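Local coordinates for nucleoside diphosphate kinase family protein (Babesia bovis, PDB 3JS9) that probably transfers the terminal phosphate of a nucleoside triphosphate to a nucleoside diphosphate through a phosphohistidine intermediate, with magnesium as cofactor, at residues D19-R23 / G24-E28. Numbering follows the deposited sequence.
Sequences DGVQR and GLIGE. With SO4 (sulfate ion), chain F.
The carbonyl oxygen of Gly20 is gripped from beyond the end of its helix: Leu25 N donates to Gly20 O over 3.0 Å, and Arg23 N adds a weak bond to the same oxygen. The next carbonyl, Val21 O, takes Gly24 N at 3.1 Å. With Gly24 at positive phi (68°), these two bonds close helix 18-22 in a Schellman motif. The chain turns here and Leu25 takes the N-cap position of the next helix.

Apolar side chains also meet across the turn. Val21 and Ile26 run side by side, pointing the same way, and the Ile26 tip, CD1, rests 3.8 Å from Val21 CG2. CG1 of Ile26 stands anti to its carbonyl carbon (chi1 -63°), which carries CD1 across to the valine. By the turn itself, Leu25 CD1 packs 3.9 Å from Arg23 CB and also lies over one face of the guanidinium.

That guanidinium takes a sulfate, probably from the crystallisation liquor, at its edge. The arginine chain bends at chi3 (70°), and Arg23 NE (2.8 Å) and Arg23 NH2 (3.0 Å) both donate to sulfate O1. NH2 is also bonded to Phe113 O, which helps fix the rotation of the group.

Val21 and Ile26 together face Val16 of strand 10-16 and Phe45 of strand 39-46, so the corner between helices 18-22 and 26-36 is seated on the antiparallel sheet. A second subunit meets it too: Glu34 of that chain accepts bonds from Ile26 N and Gly27 N in the first turn of helix 26-36, while Leu25 packs on Phe113 of helix 109-113 in its own chain.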
loop_
_atom_site.group_PDB
_atom_site.type_symbol
_atom_site.label_atom_id
_atom_site.label_comp_id
_atom_site.label_asym_id
_atom_site.label_seq_id
_atom_site.Cartn_x
_atom_site.Cartn_y
_atom_site.Cartn_z
ATOM N N ASP A 19 19.854 -10.628 -2.836
ATOM C CA ASP A 19 18.913 -10.327 -3.909
ATOM C C ASP A 19 17.770 -9.469 -3.339
ATOM O O ASP A 19 17.346 -8.487 -3.971
ATOM C CB ASP A 19 18.422 -11.608 -4.621
ATOM C CG ASP A 19 17.877 -12.664 -3.644
ATOM O OD1 ASP A 19 18.558 -12.952 -2.636
ATOM O OD2 ASP A 19 16.769 -13.191 -3.865
ATOM N N GLY A 20 17.302 -9.797 -2.124
ATOM C CA GLY A 20 16.347 -8.927 -1.410
ATOM C C GLY A 20 16.850 -7.479 -1.323
ATOM O O GLY A 20 16.108 -6.514 -1.605
ATOM N N VAL A 21 18.126 -7.315 -0.969
ATOM C CA VAL A 21 18.656 -5.995 -0.717
ATOM C C VAL A 21 18.803 -5.206 -2.001
ATOM O O VAL A 21 18.421 -4.029 -2.048
ATOM C CB VAL A 21 19.999 -6.033 0.040
ATOM C CG1 VAL A 21 20.646 -4.636 0.089
ATOM C CG2 VAL A 21 19.811 -6.635 1.468
ATOM N N GLN A 22 19.325 -5.858 -3.040
ATOM C CA GLN A 22 19.508 -5.226 -4.359
ATOM C C GLN A 22 18.171 -4.811 -4.950
ATOM O O GLN A 22 18.083 -3.848 -5.713
ATOM C CB GLN A 22 20.231 -6.167 -5.346
ATOM C CG GLN A 22 21.640 -6.510 -4.946
ATOM C CD GLN A 22 22.668 -5.477 -5.415
ATOM O OE1 GLN A 22 22.361 -4.539 -6.173
ATOM N NE2 GLN A 22 23.900 -5.658 -4.972
ATOM N N ARG A 23 17.126 -5.536 -4.599
ATOM C CA ARG A 23 15.846 -5.235 -5.191
ATOM C C ARG A 23 15.042 -4.205 -4.406
ATOM O O ARG A 23 13.890 -3.902 -4.788
ATOM C CB ARG A 23 15.055 -6.527 -5.437
ATOM C CG ARG A 23 15.589 -7.321 -6.649
ATOM C CD ARG A 23 14.897 -8.682 -6.818
ATOM N NE ARG A 23 13.508 -8.533 -7.259
ATOM C CZ ARG A 23 12.592 -9.501 -7.193
ATOM N NH1 ARG A 23 12.898 -10.714 -6.723
ATOM N NH2 ARG A 23 11.378 -9.271 -7.651
ATOM N N GLY A 24 15.633 -3.659 -3.344
ATOM C CA GLY A 24 14.944 -2.720 -2.475
ATOM C C GLY A 24 13.779 -3.296 -1.638
ATOM O O GLY A 24 12.782 -2.612 -1.406
ATOM N N LEU A 25 13.916 -4.517 -1.128
ATOM C CA LEU A 25 12.816 -5.145 -0.328
ATOM C C LEU A 25 13.014 -5.224 1.187
ATOM O O LEU A 25 12.203 -5.866 1.896
ATOM C CB LEU A 25 12.468 -6.540 -0.878
ATOM C CG LEU A 25 11.897 -6.482 -2.315
ATOM C CD1 LEU A 25 12.209 -7.734 -3.141
ATOM C CD2 LEU A 25 10.382 -6.158 -2.309
ATOM N N ILE A 26 14.059 -4.585 1.711
ATOM C CA ILE A 26 14.314 -4.706 3.146
ATOM C C ILE A 26 13.117 -4.189 3.915
ATOM O O ILE A 26 12.608 -4.879 4.834
ATOM C CB ILE A 26 15.573 -3.942 3.638
ATOM C CG1 ILE A 26 16.843 -4.522 2.992
ATOM C CG2 ILE A 26 15.641 -3.953 5.191
ATOM C CD1 ILE A 26 18.087 -3.611 3.093
ATOM N N GLY A 27 12.677 -2.976 3.552
ATOM C CA GLY A 27 11.593 -2.289 4.295
ATOM C C GLY A 27 10.283 -3.051 4.231
ATOM O O GLY A 27 9.608 -3.231 5.246
ATOM N N GLU A 28 9.932 -3.516 3.035
ATOM C CA GLU A 28 8.752 -4.316 2.803
ATOM C C GLU A 28 8.727 -5.563 3.685
ATOM O O GLU A 28 7.702 -5.896 4.262
ATOM C CB GLU A 28 8.717 -4.710 1.329
ATOM C CG GLU A 28 7.566 -5.595 0.886
ATOM C CD GLU A 28 6.186 -4.958 1.066
ATOM O OE1 GLU A 28 6.059 -3.735 0.960
ATOM O OE2 GLU A 28 5.212 -5.685 1.326
HETATM S S SO4 F . 12.094 -5.198 -8.542
HETATM O O1 SO4 F . 12.198 -6.621 -8.853
HETATM O O2 SO4 F . 12.261 -5.031 -7.096
HETATM O O3 SO4 F . 13.101 -4.411 -9.271
HETATM O O4 SO4 F . 10.760 -4.746 -8.934
#